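Local coordinates for protein putative epimerase (Burkholderia cenocepacia, PDB 4LW8) that probably acts as an NAD(P)-dependent epimerase, most likely on a nucleotide-linked sugar, in the biosynthesis of lipopolysaccharide O-antigen, at residues 198-206 with 257-268; 81-91 with 121-132. All coordinates share one frame; numbering follows the deposited sequence. Where two conformers were deposited one is given.

Contact 1 (198-206 with 257-268); sequences LLPKLVAHY and LKEVLAMLSRIA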
# COMPACT_ATOMS: atom_id res chain seq x y z
N LEU A 198 0.79 -4.38 25.46
CA LEU A 198 1.23 -3.68 26.66
C LEU A 198 0.28 -3.80 27.87
O LEU A 198 0.70 -4.21 28.95
CB LEU A 198 1.45 -2.20 26.33
CG LEU A 198 2.03 -1.41 27.49
CD1 LEU A 198 3.33 -2.04 27.95
CD2 LEU A 198 2.25 0.04 27.09
N LEU A 199 -0.98 -3.46 27.70
CA LEU A 199 -1.91 -3.49 28.84
C LEU A 199 -2.09 -4.91 29.42
O LEU A 199 -2.07 -5.07 30.65
CB LEU A 199 -3.26 -2.86 28.46
CG LEU A 199 -3.42 -1.38 28.87
CD1 LEU A 199 -2.24 -0.53 28.44
CD2 LEU A 199 -4.72 -0.77 28.35
N PRO A 200 -2.25 -5.95 28.57
CA PRO A 200 -2.26 -7.30 29.16
C PRO A 200 -0.96 -7.66 29.90
O PRO A 200 -1.01 -8.39 30.90
CB PRO A 200 -2.48 -8.21 27.94
CG PRO A 200 -3.30 -7.34 27.00
CD PRO A 200 -2.70 -5.97 27.16
N LYS A 201 0.17 -7.15 29.44
CA LYS A 201 1.44 -7.37 30.13
C LYS A 201 1.39 -6.75 31.53
O LYS A 201 1.73 -7.40 32.52
CB LYS A 201 2.59 -6.78 29.31
CG LYS A 201 4.00 -7.03 29.86
CD LYS A 201 5.02 -6.10 29.16
CE LYS A 201 6.42 -6.22 29.77
NZ LYS A 201 7.38 -5.20 29.21
N LEU A 202 0.93 -5.50 31.61
CA LEU A 202 0.76 -4.79 32.88
C LEU A 202 -0.22 -5.54 33.79
O LEU A 202 0.07 -5.76 34.97
CB LEU A 202 0.26 -3.37 32.65
CG LEU A 202 1.27 -2.23 32.48
CD1 LEU A 202 2.42 -2.65 31.60
CD2 LEU A 202 0.58 -1.03 31.87
N VAL A 203 -1.37 -5.92 33.24
CA VAL A 203 -2.37 -6.66 34.01
C VAL A 203 -1.80 -7.98 34.54
O VAL A 203 -1.99 -8.32 35.71
CB VAL A 203 -3.64 -6.93 33.17
CG1 VAL A 203 -4.54 -7.99 33.82
CG2 VAL A 203 -4.41 -5.64 32.95
N ALA A 204 -1.09 -8.72 33.69
CA ALA A 204 -0.51 -10.00 34.08
C ALA A 204 0.46 -9.82 35.25
O ALA A 204 0.47 -10.61 36.19
CB ALA A 204 0.20 -10.66 32.91
N HIS A 205 1.26 -8.76 35.20
CA HIS A 205 2.20 -8.50 36.28
C HIS A 205 1.47 -8.19 37.58
O HIS A 205 1.78 -8.77 38.63
CB HIS A 205 3.16 -7.35 35.94
CG HIS A 205 4.28 -7.74 35.03
ND1 HIS A 205 4.09 -8.13 33.72
CD2 HIS A 205 5.62 -7.82 35.25
CE1 HIS A 205 5.25 -8.40 33.16
NE2 HIS A 205 6.20 -8.23 34.07
N TYR A 206 0.50 -7.28 37.53
CA TYR A 206 -0.20 -6.91 38.75
C TYR A 206 -1.03 -8.07 39.29
O TYR A 206 -1.15 -8.25 40.50
CB TYR A 206 -1.11 -5.70 38.51
CG TYR A 206 -0.48 -4.37 38.85
CD1 TYR A 206 -0.40 -3.92 40.17
CD2 TYR A 206 0.02 -3.54 37.85
CE1 TYR A 206 0.16 -2.69 40.49
CE2 TYR A 206 0.59 -2.30 38.16
CZ TYR A 206 0.66 -1.89 39.47
OH TYR A 206 1.21 -0.67 39.78
N LEU A 257 1.03 6.03 30.51
CA LEU A 257 1.34 4.79 31.21
C LEU A 257 1.31 5.00 32.73
O LEU A 257 0.97 4.09 33.49
CB LEU A 257 2.70 4.26 30.77
CG LEU A 257 2.85 2.76 30.55
CD1 LEU A 257 1.59 2.15 29.92
CD2 LEU A 257 4.06 2.53 29.66
N LYS A 258 1.63 6.21 33.15
CA LYS A 258 1.57 6.59 34.56
C LYS A 258 0.13 6.53 35.09
O LYS A 258 -0.10 6.07 36.20
CB LYS A 258 2.15 8.00 34.76
CG LYS A 258 2.31 8.42 36.22
CD LYS A 258 2.74 9.88 36.35
CE LYS A 258 2.85 10.30 37.82
NZ LYS A 258 3.09 11.77 37.98
N GLU A 259 -0.82 7.01 34.30
CA GLU A 259 -2.23 6.95 34.67
C GLU A 259 -2.71 5.50 34.74
O GLU A 259 -3.47 5.13 35.64
CB GLU A 259 -3.11 7.72 33.68
CG GLU A 259 -2.88 9.23 33.60
CD GLU A 259 -3.67 9.87 32.46
OE1 GLU A 259 -4.89 10.10 32.61
OE2 GLU A 259 -3.07 10.12 31.39
N VAL A 260 -2.26 4.68 33.80
CA VAL A 260 -2.67 3.28 33.76
C VAL A 260 -2.09 2.54 34.96
O VAL A 260 -2.81 1.81 35.66
CB VAL A 260 -2.22 2.60 32.44
CG1 VAL A 260 -2.57 1.11 32.47
CG2 VAL A 260 -2.91 3.26 31.25
N LEU A 261 -0.80 2.77 35.23
CA LEU A 261 -0.17 2.19 36.41
C LEU A 261 -0.91 2.60 37.68
O LEU A 261 -1.15 1.77 38.55
CB LEU A 261 1.31 2.63 36.50
CG LEU A 261 2.24 2.00 35.45
CD1 LEU A 261 3.59 2.73 35.40
CD2 LEU A 261 2.40 0.52 35.75
N ALA A 262 -1.30 3.87 37.78
CA ALA A 262 -1.99 4.34 38.97
C ALA A 262 -3.33 3.62 39.16
O ALA A 262 -3.71 3.31 40.29
CB ALA A 262 -2.19 5.84 38.91
N MET A 263 -4.03 3.36 38.06
CA MET A 263 -5.30 2.63 38.10
C MET A 263 -5.13 1.20 38.61
O MET A 263 -5.95 0.69 39.38
CB MET A 263 -5.95 2.58 36.71
CG MET A 263 -6.58 3.89 36.25
SD MET A 263 -7.20 3.77 34.55
CE MET A 263 -7.70 5.47 34.29
N LEU A 264 -4.07 0.56 38.13
CA LEU A 264 -3.82 -0.82 38.49
C LEU A 264 -3.33 -0.92 39.92
O LEU A 264 -3.66 -1.87 40.63
CB LEU A 264 -2.82 -1.45 37.52
CG LEU A 264 -3.38 -1.75 36.12
CD1 LEU A 264 -2.25 -2.00 35.13
CD2 LEU A 264 -4.32 -2.96 36.17
N SER A 265 -2.55 0.08 40.35
CA SER A 265 -2.11 0.15 41.74
C SER A 265 -3.31 0.22 42.68
O SER A 265 -3.33 -0.44 43.72
CB SER A 265 -1.19 1.36 41.97
OG SER A 265 0.04 1.21 41.27
N ARG A 266 -4.31 1.02 42.30
CA ARG A 266 -5.52 1.15 43.12
C ARG A 266 -6.29 -0.17 43.14
O ARG A 266 -6.81 -0.58 44.18
CB ARG A 266 -6.42 2.28 42.58
N ILE A 267 -6.33 -0.85 41.99
CA ILE A 267 -7.03 -2.12 41.87
C ILE A 267 -6.33 -3.25 42.64
O ILE A 267 -6.97 -4.02 43.35
CB ILE A 267 -7.16 -2.54 40.39
CG1 ILE A 267 -8.11 -1.60 39.65
CG2 ILE A 267 -7.65 -3.97 40.27
CD1 ILE A 267 -8.02 -1.68 38.12
N ALA A 268 -5.01 -3.33 42.50
CA ALA A 268 -4.23 -4.41 43.10
C ALA A 268 -3.84 -4.12 44.55
O ALA A 268 -3.52 -5.03 45.30
CB ALA A 268 -2.98 -4.67 42.27

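Contact 2 (81-91 with 121-132); sequences AADARPDAVVH and LSGLDRRPSAVL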
# COMPACT_ATOMS: atom_id res chain seq x y z
N ALA A 81 -17.21 -18.98 1.29
CA ALA A 81 -18.16 -17.88 1.16
C ALA A 81 -19.46 -18.34 0.53
O ALA A 81 -20.55 -17.93 0.95
CB ALA A 81 -17.56 -16.77 0.32
N ALA A 82 -19.34 -19.17 -0.50
CA ALA A 82 -20.53 -19.62 -1.23
C ALA A 82 -21.41 -20.52 -0.35
O ALA A 82 -22.63 -20.56 -0.52
CB ALA A 82 -20.12 -20.34 -2.51
N ASP A 83 -20.79 -21.21 0.59
CA ASP A 83 -21.48 -22.06 1.56
C ASP A 83 -22.11 -21.19 2.65
O ASP A 83 -23.27 -21.36 3.01
CB ASP A 83 -20.49 -23.07 2.17
CG ASP A 83 -21.17 -24.17 3.00
OD1 ASP A 83 -22.36 -24.46 2.81
OD2 ASP A 83 -20.48 -24.75 3.86
N ALA A 84 -21.32 -20.25 3.17
CA ALA A 84 -21.77 -19.37 4.24
C ALA A 84 -22.87 -18.39 3.79
O ALA A 84 -23.77 -18.08 4.55
CB ALA A 84 -20.57 -18.59 4.82
N ARG A 85 -22.77 -17.90 2.55
CA ARG A 85 -23.76 -16.98 1.99
C ARG A 85 -24.08 -15.80 2.92
O ARG A 85 -25.24 -15.52 3.19
CB ARG A 85 -25.06 -17.70 1.64
CG ARG A 85 -24.92 -18.57 0.41
CD ARG A 85 -26.27 -19.04 -0.12
NE ARG A 85 -26.98 -19.94 0.79
CZ ARG A 85 -26.64 -21.21 1.02
NH1 ARG A 85 -25.56 -21.75 0.44
NH2 ARG A 85 -27.38 -21.94 1.85
N PRO A 86 -23.06 -15.10 3.42
CA PRO A 86 -23.37 -14.13 4.47
C PRO A 86 -24.12 -12.89 3.99
O PRO A 86 -23.95 -12.46 2.86
CB PRO A 86 -21.98 -13.73 4.96
CG PRO A 86 -21.14 -13.83 3.73
CD PRO A 86 -21.64 -15.06 3.03
N ASP A 87 -24.95 -12.33 4.87
CA ASP A 87 -25.45 -10.98 4.65
C ASP A 87 -24.48 -9.95 5.24
O ASP A 87 -24.39 -8.84 4.75
CB ASP A 87 -26.84 -10.80 5.26
CG ASP A 87 -27.50 -9.52 4.79
OD1 ASP A 87 -27.63 -9.32 3.56
OD2 ASP A 87 -27.89 -8.71 5.66
N ALA A 88 -23.76 -10.33 6.29
CA ALA A 88 -22.77 -9.43 6.92
C ALA A 88 -21.41 -10.10 7.02
O ALA A 88 -21.31 -11.28 7.34
CB ALA A 88 -23.24 -9.00 8.31
N VAL A 89 -20.35 -9.34 6.74
CA VAL A 89 -19.00 -9.87 6.81
C VAL A 89 -18.14 -8.97 7.69
O VAL A 89 -18.19 -7.75 7.56
CB VAL A 89 -18.36 -9.98 5.39
CG1 VAL A 89 -16.90 -10.43 5.49
CG2 VAL A 89 -19.16 -10.94 4.51
N VAL A 90 -17.37 -9.57 8.59
CA VAL A 90 -16.39 -8.79 9.35
C VAL A 90 -15.03 -9.43 9.13
O VAL A 90 -14.82 -10.59 9.46
CB VAL A 90 -16.71 -8.71 10.85
CG1 VAL A 90 -15.71 -7.77 11.56
CG2 VAL A 90 -18.11 -8.19 11.07
N HIS A 91 -14.12 -8.67 8.56
CA HIS A 91 -12.80 -9.18 8.23
C HIS A 91 -11.80 -8.80 9.32
O HIS A 91 -11.35 -7.66 9.37
CB HIS A 91 -12.37 -8.63 6.88
CG HIS A 91 -11.00 -9.06 6.45
ND1 HIS A 91 -10.52 -10.34 6.62
CD2 HIS A 91 -10.01 -8.36 5.85
CE1 HIS A 91 -9.29 -10.42 6.12
NE2 HIS A 91 -8.96 -9.23 5.65
N LEU A 121 -16.59 -12.94 -2.13
CA LEU A 121 -17.90 -12.34 -1.86
C LEU A 121 -18.53 -11.80 -3.14
O LEU A 121 -19.73 -11.96 -3.39
CB LEU A 121 -17.78 -11.24 -0.81
CG LEU A 121 -17.21 -11.70 0.55
CD1 LEU A 121 -16.89 -10.51 1.43
CD2 LEU A 121 -18.25 -12.60 1.23
N SER A 122 -17.69 -11.20 -3.98
CA SER A 122 -18.16 -10.55 -5.19
C SER A 122 -18.74 -11.57 -6.18
O SER A 122 -19.60 -11.25 -7.00
CB SER A 122 -17.00 -9.76 -5.83
OG SER A 122 -17.43 -9.04 -6.97
N GLY A 123 -18.26 -12.80 -6.09
CA GLY A 123 -18.73 -13.84 -6.98
C GLY A 123 -20.00 -14.54 -6.52
O GLY A 123 -20.52 -15.38 -7.23
N LEU A 124 -20.50 -14.19 -5.34
CA LEU A 124 -21.73 -14.79 -4.83
C LEU A 124 -22.94 -14.36 -5.64
O LEU A 124 -22.96 -13.26 -6.19
CB LEU A 124 -21.96 -14.42 -3.36
CG LEU A 124 -20.91 -14.90 -2.36
CD1 LEU A 124 -21.34 -14.53 -0.95
CD2 LEU A 124 -20.72 -16.39 -2.51
N ASP A 125 -23.93 -15.23 -5.71
CA ASP A 125 -25.20 -14.93 -6.36
C ASP A 125 -25.88 -13.77 -5.65
O ASP A 125 -26.46 -12.88 -6.28
CB ASP A 125 -26.12 -16.16 -6.37
CG ASP A 125 -25.61 -17.27 -7.27
OD1 ASP A 125 -24.81 -16.98 -8.19
OD2 ASP A 125 -26.01 -18.44 -7.08
N ARG A 126 -25.84 -13.81 -4.33
CA ARG A 126 -26.36 -12.71 -3.53
C ARG A 126 -25.19 -12.13 -2.75
O ARG A 126 -24.59 -12.81 -1.92
CB ARG A 126 -27.47 -13.19 -2.59
CG ARG A 126 -28.34 -12.07 -2.01
CD ARG A 126 -29.24 -12.58 -0.88
NE ARG A 126 -28.51 -12.63 0.39
CZ ARG A 126 -28.14 -13.75 1.01
NH1 ARG A 126 -28.44 -14.93 0.48
NH2 ARG A 126 -27.47 -13.68 2.15
N ARG A 127 -24.85 -10.88 -3.02
CA ARG A 127 -23.71 -10.27 -2.36
C ARG A 127 -24.15 -9.73 -1.01
O ARG A 127 -25.31 -9.37 -0.83
CB ARG A 127 -23.13 -9.16 -3.24
CG ARG A 127 -22.33 -9.70 -4.43
CD ARG A 127 -22.06 -8.60 -5.45
NE ARG A 127 -21.34 -9.09 -6.63
CZ ARG A 127 -21.15 -8.37 -7.73
NH1 ARG A 127 -21.62 -7.14 -7.82
NH2 ARG A 127 -20.48 -8.90 -8.76
N PRO A 128 -23.23 -9.71 -0.03
CA PRO A 128 -23.59 -9.26 1.32
C PRO A 128 -24.07 -7.81 1.35
O PRO A 128 -23.72 -7.03 0.47
CB PRO A 128 -22.29 -9.44 2.12
CG PRO A 128 -21.21 -9.57 1.10
CD PRO A 128 -21.83 -10.13 -0.14
N SER A 129 -24.88 -7.45 2.34
CA SER A 129 -25.38 -6.08 2.49
C SER A 129 -24.33 -5.17 3.14
O SER A 129 -24.40 -3.94 3.05
CB SER A 129 -26.66 -6.06 3.33
OG SER A 129 -27.65 -6.91 2.80
N ALA A 130 -23.35 -5.78 3.82
CA ALA A 130 -22.30 -5.01 4.49
C ALA A 130 -21.03 -5.83 4.68
O ALA A 130 -21.08 -6.97 5.17
CB ALA A 130 -22.80 -4.50 5.82
N VAL A 131 -19.91 -5.26 4.26
CA VAL A 131 -18.60 -5.87 4.42
C VAL A 131 -17.70 -4.92 5.21
O VAL A 131 -17.29 -3.90 4.71
CB VAL A 131 -17.96 -6.16 3.05
CG1 VAL A 131 -16.59 -6.85 3.21
CG2 VAL A 131 -18.91 -7.00 2.20
N LEU A 132 -17.42 -5.26 6.46
CA LEU A 132 -16.62 -4.41 7.33
C LEU A 132 -15.19 -4.92 7.37
O LEU A 132 -14.95 -6.06 7.77
CB LEU A 132 -17.19 -4.37 8.74
CG LEU A 132 -16.41 -3.53 9.76
CD1 LEU A 132 -16.37 -2.04 9.37
CD2 LEU A 132 -16.99 -3.71 11.14
O HOH W 1 -24.60 -13.85 0.32
O HOH W 2 -27.27 -10.18 1.30

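Contact 1 (198-206 with 257-268)
Tyr-206 lays one face of its ring over the CB of Leu-264, which sits 3.7 Å from the ring centroid and 21° off the ring normal, a CH-pi contact displaced toward the CD2-CE2 rim. The ring is a knob seated in a hole formed by Leu-261, Leu-264, Ser-265 and Ala-268. Leu-261 CD2 comes to its edge near CE2, close to the ring plane, while the CB of Ala-268 presses obliquely on CD1 at 3.4 Å. The phenol oxygen carries the polar end of the contact: Tyr-206 OH and Ser-265 OG are hydrogen-bonded at 2.7 Å, and the same OH is also bonded to the backbone N of Ile-272, so this hydroxyl ties its own helix both to helix 257-268 and to the loop that follows it.

The two helices run in nearly the same direction, their axes 10.7 Å apart and crossing at -29°, in the part of the chain beyond the Rossmann core that in this family usually helps to form the substrate domain. Toward their N-terminal ends the contact becomes wholly apolar. With CG anti to its carbonyl carbon (chi1 -73°), Leu-264 sends its two methyls to neighbours one residue apart: CD1 packs 3.8 Å from Leu-202 CB, whereas CD2 turns to Val-203 CG2, the two side chains crossing at about a right angle. Leu-202 CD2 in turn lies 3.9 Å from Val-260 CG1 and equally close to Leu-257 CD1. The same Leu-257 methyl also meets Leu-198 CD2 tip to tip at 3.6 Å. Strand 212-215 covers Leu-202 through Ile-213 and Leu-215, whereas helix 308-321 packs Val-316 on Leu-264 and Met-319 on Val-203.

Contact 2 (81-91 with 121-132)
Leu-121 reaches Val-89 and Pro-86 with its two methyls. From CB the chain turns to a CG anti to the carbonyl carbon (chi1 -59°) and forks there: CD1 lies 3.9 Å from Val-89 CG2, meeting the valine tip to tip, while CD2 touches the same CG2 and also Pro-86 CG at 4.0 Å. Next to it, Leu-124 puts CD1 against Pro-86 CD and CD2 on Ala-82 CA at 3.5 Å, near the C-terminal end of helix 74-84.

Leu-121 and Val-89 belong to a beta-alpha-beta crossover of the Rossmann fold, in which helix 103-122 joins the parallel strands 88-91 and 130-134 and covers the sheet face bearing Val-89 and Val-131; helix 227-240 covers the other, with Ala-88, Val-90 and Leu-132. Val-89 N bonds Ala-130 O at 2.9 Å, and Leu-132 N returns to Val-89 O.

At the outer end Arg-126, bent at chi3 (83°), gives NH2 to Arg-85 O at 3.1 Å, the donor standing above the carbonyl plane. Ser-129 N bonds Asp-87 O at 2.8 Å, in the carbonyl plane and on a lone pair.

In the fold
Contact 2 comes first in the chain and closes before contact 1 opens. The two lie on opposite sides of the chain's centre, their centres 40 Å apart and their nearest atoms about 19 Å apart, so neither touches the other. The large mixed sheet links them: strands 88-91 and 130-134 of contact 2 belong to it, and next to 130-134 runs strand 180-189, which leads on to helix 198-207, while the short strand 254-256 leads directly into helix 257-268. Contact 2 thus lies in the Rossmann core, expected to hold the NAD(P) cofactor, and contact 1 in the part beyond that core, which in relatives usually helps to form the substrate domain.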